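Pectate lyase 47 (Bacillus sp. TS-47, PDB 1VBL) is a secreted, thermostable, calcium-binding lyase that cleaves the polygalacturonate chains of pectate by elimination. Local coordinates at residues Ala92-Tyr97 / Gly218-Arg223; Ala167-Phe172 / Phe225-Gly230. All blocks are in the same frame, centred on the assembly; numbering follows the deposited sequence.

Interaction 1: Ala92-Tyr97 / Gly218-Arg223; sequences AYLREY and GTYFGR
Across this contact Leu-94, on the last turn of helix 90-97, faces Phe-221 in a type I' beta turn from Tyr-220 to Arg-223, with 7.8 Å between the CA atoms of the two residues. The turn is closed by a reciprocal pair of backbone bonds between Tyr-220 and Arg-223, making it the tip of a beta hairpin, and Phe-221 reaches from that tip to the helix. Its CG lies anti to the carbonyl carbon (chi1 -67°), which sends the ring out from the turn with its far rim against the end of the helix. There CE2 of Phe-221 comes 3.2 Å from the carbonyl O of Leu-94, which lies at the ring edge near its plane, consistent with a weakly polarised C-H edge facing a backbone oxygen. CZ of Phe-221 rests 3.6 Å from the carbonyl C of Tyr-97. The Leu-94 side chain touches both aromatic residues: CG packs 4.0 Å from CE2 of Phe-221, while the methyl CD2 approaches CD2 of Tyr-220 obliquely at 3.5 Å. Phe-221 also meets Trp-175 edge-to-face, and Tyr-220 makes the same kind of contact with Phe-90. Behind the contact, the helix lies against helix 110-126, where the Tyr-93 hydroxyl bonds Glu-112; the hairpin of strands 219-220 and 223-224 meets helix 90-97 beside helix 110-126 and strand 174-176.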
# COMPACT_ATOMS: atom_id res chain seq x y z
N ALA A 92 20.28 -6.33 -23.74
CA ALA A 92 21.09 -5.17 -24.09
C ALA A 92 21.11 -4.18 -22.94
O ALA A 92 22.13 -3.53 -22.68
CB ALA A 92 20.54 -4.50 -25.35
N TYR A 93 19.99 -4.07 -22.23
CA TYR A 93 19.90 -3.16 -21.10
C TYR A 93 20.81 -3.67 -19.99
O TYR A 93 21.50 -2.89 -19.33
CB TYR A 93 18.45 -3.07 -20.61
CG TYR A 93 18.23 -2.04 -19.53
CD1 TYR A 93 18.46 -2.35 -18.19
CD2 TYR A 93 17.79 -0.75 -19.84
CE1 TYR A 93 18.25 -1.40 -17.18
CE2 TYR A 93 17.58 0.20 -18.85
CZ TYR A 93 17.82 -0.13 -17.52
OH TYR A 93 17.63 0.81 -16.54
N LEU A 94 20.81 -4.98 -19.78
CA LEU A 94 21.65 -5.59 -18.76
C LEU A 94 23.13 -5.37 -19.07
O LEU A 94 23.91 -5.02 -18.18
CB LEU A 94 21.36 -7.09 -18.68
CG LEU A 94 20.42 -7.57 -17.56
CD1 LEU A 94 19.24 -6.64 -17.42
CD2 LEU A 94 19.97 -8.99 -17.87
N ARG A 95 23.51 -5.58 -20.33
CA ARG A 95 24.90 -5.40 -20.74
C ARG A 95 25.35 -3.95 -20.64
O ARG A 95 26.48 -3.66 -20.26
CB ARG A 95 25.10 -5.89 -22.18
CG ARG A 95 25.01 -7.40 -22.36
CD ARG A 95 25.61 -7.82 -23.71
NE ARG A 95 24.83 -7.33 -24.84
CZ ARG A 95 23.69 -7.87 -25.26
NH1 ARG A 95 23.19 -8.94 -24.64
NH2 ARG A 95 23.05 -7.35 -26.29
N GLU A 96 24.45 -3.04 -20.99
CA GLU A 96 24.75 -1.61 -20.98
C GLU A 96 24.89 -0.97 -19.59
O GLU A 96 25.81 -0.19 -19.36
CB GLU A 96 23.68 -0.85 -21.76
CG GLU A 96 23.91 0.65 -21.88
CD GLU A 96 25.00 1.01 -22.87
OE1 GLU A 96 25.30 2.21 -23.03
OE2 GLU A 96 25.55 0.09 -23.51
N TYR A 97 23.99 -1.32 -18.68
CA TYR A 97 23.99 -0.70 -17.36
C TYR A 97 24.48 -1.49 -16.15
O TYR A 97 24.37 -1.01 -15.02
CB TYR A 97 22.59 -0.15 -17.09
CG TYR A 97 22.14 0.81 -18.17
CD1 TYR A 97 22.78 2.04 -18.35
CD2 TYR A 97 21.09 0.48 -19.03
CE1 TYR A 97 22.39 2.91 -19.36
CE2 TYR A 97 20.69 1.35 -20.05
CZ TYR A 97 21.35 2.56 -20.21
OH TYR A 97 20.96 3.43 -21.20
N GLY A 218 13.76 -13.57 -9.66
CA GLY A 218 15.16 -13.66 -10.04
C GLY A 218 16.05 -12.55 -9.53
O GLY A 218 15.65 -11.73 -8.70
N THR A 219 17.27 -12.53 -10.04
CA THR A 219 18.26 -11.53 -9.64
C THR A 219 19.05 -11.06 -10.85
O THR A 219 19.38 -11.85 -11.74
CB THR A 219 19.23 -12.13 -8.60
OG1 THR A 219 18.51 -12.49 -7.42
CG2 THR A 219 20.32 -11.12 -8.24
N TYR A 220 19.34 -9.76 -10.89
CA TYR A 220 20.12 -9.16 -11.96
C TYR A 220 21.02 -8.11 -11.34
O TYR A 220 20.61 -7.40 -10.42
CB TYR A 220 19.21 -8.52 -13.01
CG TYR A 220 18.37 -9.51 -13.77
CD1 TYR A 220 17.03 -9.72 -13.44
CD2 TYR A 220 18.92 -10.28 -14.80
CE1 TYR A 220 16.26 -10.66 -14.11
CE2 TYR A 220 18.16 -11.22 -15.48
CZ TYR A 220 16.83 -11.41 -15.13
OH TYR A 220 16.07 -12.34 -15.80
N PHE A 221 22.25 -8.02 -11.84
CA PHE A 221 23.21 -7.06 -11.31
C PHE A 221 23.49 -7.40 -9.85
O PHE A 221 23.91 -6.54 -9.07
CB PHE A 221 22.66 -5.63 -11.40
CG PHE A 221 22.50 -5.13 -12.81
CD1 PHE A 221 21.88 -3.91 -13.05
CD2 PHE A 221 22.97 -5.86 -13.90
CE1 PHE A 221 21.73 -3.42 -14.35
CE2 PHE A 221 22.83 -5.39 -15.20
CZ PHE A 221 22.21 -4.16 -15.42
N GLY A 222 23.24 -8.65 -9.48
CA GLY A 222 23.48 -9.08 -8.11
C GLY A 222 22.48 -8.50 -7.12
O GLY A 222 22.73 -8.50 -5.92
N ARG A 223 21.35 -8.00 -7.63
CA ARG A 223 20.31 -7.43 -6.79
C ARG A 223 18.96 -8.07 -7.11
O ARG A 223 18.71 -8.45 -8.25
CB ARG A 223 20.21 -5.91 -7.01
CG ARG A 223 21.51 -5.14 -6.87
CD ARG A 223 22.17 -5.40 -5.53
NE ARG A 223 21.28 -5.08 -4.41
CZ ARG A 223 21.19 -5.81 -3.31
NH1 ARG A 223 21.92 -6.91 -3.17
NH2 ARG A 223 20.36 -5.45 -2.34

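Interaction 2: Ala167-Phe172 / Phe225-Gly230. With CA (calcium ion), chain B.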
# COMPACT_ATOMS: atom_id res chain seq x y z
N ALA A 167 -0.52 -7.96 -6.20
CA ALA A 167 0.37 -6.85 -6.57
C ALA A 167 0.77 -6.88 -8.03
O ALA A 167 1.15 -7.92 -8.57
CB ALA A 167 1.61 -6.86 -5.68
N PRO A 168 0.69 -5.72 -8.70
CA PRO A 168 1.06 -5.61 -10.11
C PRO A 168 2.56 -5.78 -10.32
O PRO A 168 3.36 -5.39 -9.48
CB PRO A 168 0.57 -4.22 -10.49
CG PRO A 168 0.75 -3.45 -9.22
CD PRO A 168 0.22 -4.42 -8.18
N LEU A 169 2.92 -6.36 -11.46
CA LEU A 169 4.31 -6.57 -11.81
C LEU A 169 4.73 -5.51 -12.82
O LEU A 169 4.05 -5.30 -13.83
CB LEU A 169 4.48 -7.96 -12.42
CG LEU A 169 5.47 -8.97 -11.83
CD1 LEU A 169 5.30 -9.08 -10.33
CD2 LEU A 169 5.26 -10.31 -12.50
N ASP A 170 5.84 -4.83 -12.55
CA ASP A 170 6.38 -3.81 -13.44
C ASP A 170 7.35 -4.57 -14.36
O ASP A 170 8.39 -5.03 -13.90
CB ASP A 170 7.14 -2.75 -12.64
CG ASP A 170 7.56 -1.56 -13.49
OD1 ASP A 170 7.83 -1.75 -14.70
OD2 ASP A 170 7.65 -0.44 -12.94
N TYR A 171 7.00 -4.69 -15.64
CA TYR A 171 7.85 -5.42 -16.59
C TYR A 171 9.13 -4.69 -16.96
O TYR A 171 10.05 -5.28 -17.55
CB TYR A 171 7.09 -5.72 -17.88
CG TYR A 171 5.92 -6.67 -17.74
CD1 TYR A 171 5.94 -7.71 -16.82
CD2 TYR A 171 4.82 -6.57 -18.58
CE1 TYR A 171 4.90 -8.63 -16.74
CE2 TYR A 171 3.77 -7.48 -18.52
CZ TYR A 171 3.82 -8.51 -17.60
OH TYR A 171 2.79 -9.42 -17.55
N PHE A 172 9.21 -3.40 -16.64
CA PHE A 172 10.38 -2.61 -16.99
C PHE A 172 10.88 -1.79 -15.82
O PHE A 172 10.88 -0.56 -15.86
CB PHE A 172 10.05 -1.72 -18.18
CG PHE A 172 9.45 -2.47 -19.34
CD1 PHE A 172 10.26 -3.23 -20.18
CD2 PHE A 172 8.07 -2.49 -19.53
CE1 PHE A 172 9.70 -4.00 -21.20
CE2 PHE A 172 7.51 -3.26 -20.55
CZ PHE A 172 8.33 -4.01 -21.38
N PHE A 225 15.43 -8.66 -8.40
CA PHE A 225 14.69 -8.00 -9.46
C PHE A 225 13.32 -7.59 -8.92
O PHE A 225 12.32 -8.29 -9.11
CB PHE A 225 14.54 -8.94 -10.65
CG PHE A 225 14.22 -8.25 -11.94
CD1 PHE A 225 14.96 -7.15 -12.37
CD2 PHE A 225 13.18 -8.70 -12.74
CE1 PHE A 225 14.68 -6.51 -13.57
CE2 PHE A 225 12.88 -8.07 -13.95
CZ PHE A 225 13.64 -6.97 -14.36
N GLN A 226 13.29 -6.44 -8.25
CA GLN A 226 12.08 -5.91 -7.64
C GLN A 226 11.08 -5.33 -8.63
O GLN A 226 11.14 -4.15 -8.99
CB GLN A 226 12.47 -4.87 -6.58
CG GLN A 226 13.35 -5.48 -5.48
CD GLN A 226 13.85 -4.48 -4.46
OE1 GLN A 226 14.49 -4.86 -3.48
NE2 GLN A 226 13.58 -3.19 -4.68
N GLN A 227 10.16 -6.18 -9.07
CA GLN A 227 9.13 -5.78 -10.02
C GLN A 227 7.86 -5.29 -9.34
O GLN A 227 6.91 -4.86 -10.01
CB GLN A 227 8.81 -6.95 -10.95
CG GLN A 227 9.95 -7.29 -11.90
CD GLN A 227 9.57 -8.39 -12.87
OE1 GLN A 227 9.67 -9.58 -12.56
NE2 GLN A 227 9.12 -8.00 -14.06
N HIS A 228 7.84 -5.36 -8.01
CA HIS A 228 6.69 -4.88 -7.25
C HIS A 228 7.06 -3.57 -6.59
O HIS A 228 8.24 -3.23 -6.47
CB HIS A 228 6.33 -5.85 -6.11
CG HIS A 228 5.87 -7.19 -6.56
ND1 HIS A 228 6.61 -8.34 -6.36
CD2 HIS A 228 4.72 -7.59 -7.17
CE1 HIS A 228 5.95 -9.38 -6.83
NE2 HIS A 228 4.80 -8.95 -7.32
N ASP A 229 6.05 -2.81 -6.18
CA ASP A 229 6.32 -1.59 -5.45
C ASP A 229 5.42 -1.63 -4.23
O ASP A 229 5.46 -2.61 -3.48
CB ASP A 229 6.07 -0.34 -6.29
CG ASP A 229 6.76 0.88 -5.70
OD1 ASP A 229 7.91 0.75 -5.22
OD2 ASP A 229 6.18 1.97 -5.73
N GLY A 230 4.59 -0.62 -4.02
CA GLY A 230 3.75 -0.63 -2.84
C GLY A 230 2.45 -1.40 -2.96
O GLY A 230 1.95 -1.67 -4.05
CA CA B . 4.35 3.63 -4.95
O HOH W 1 2.53 -10.30 -7.89
O HOH W 2 3.45 -3.98 -6.95
O HOH W 3 4.75 3.63 -7.31
O HOH W 4 3.33 6.01 -4.57
O HOH W 5 6.58 4.69 -4.48
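The calcium site of this polysaccharide lyase family 1 enzyme lies on loops that leave its parallel beta-helix, and two of them, one following strand 164-166 and the other leading into strand 232-235, run past each other here. Asp-229, carried by segment 225-230, binds the calcium ion through OD2 at 2.6 Å, and Asp-190, Asp-233 and three waters also coordinate it. Across the loops, Asp-170 N donates to Gln-227 O at 2.8 Å. The Gln-227 side chain returns the link: extended beyond CG, it brings NE2 to within 3.1 Å of Asp-170 O, although the amide meets that oxygen from above its carbonyl plane. Two bonds therefore clamp the backbone of Asp-170 to one glutamine. Asp-170 OD1 accepts from Phe-172 N in an Asx turn, and its OD2 is held by Glu-188 N. Leu-169 and Ala-167 pack obliquely about the His-228 ring, with Ala-167 CB 3.5 Å from its CD2. At the ring edge a water lies 2.7 Å from His-228 NE2 and donates to Ala-167 O, while ND1 is hydrogen-bonded to Asp-214; both ring nitrogens thus have partners, which should restrain the ring's rotation. A second water bridges Pro-168 O and Asp-229 N, tying the first loop to the backbone of a calcium ligand. Helix 110-126 flanks the first loop through Gln-122, which accepts from Tyr-171 N, and strand 184-186 lies against Gln-226.

Overall arrangement
The two contacts lie on the same side of the chain's centre, their centres 16 Å apart, and their segments alternate along the sequence. Segments 218-223 and 225-230 are nearly continuous, so the hairpin of interaction 1 runs directly into the calcium-bearing loop of interaction 2. They also touch: Gly-218 O lies 3.1 Å from Phe-225 N, probably a hydrogen bond, and Tyr-220 CD1 packs 3.5 Å from Phe-225 CD1. Interaction 2 is the more central, about 13 Å from the chain centre against about 27 Å, and it alone contains a calcium ligand. Interaction 1 lies away from the metal, where the hairpin meets the helices. Helix 110-126 borders both.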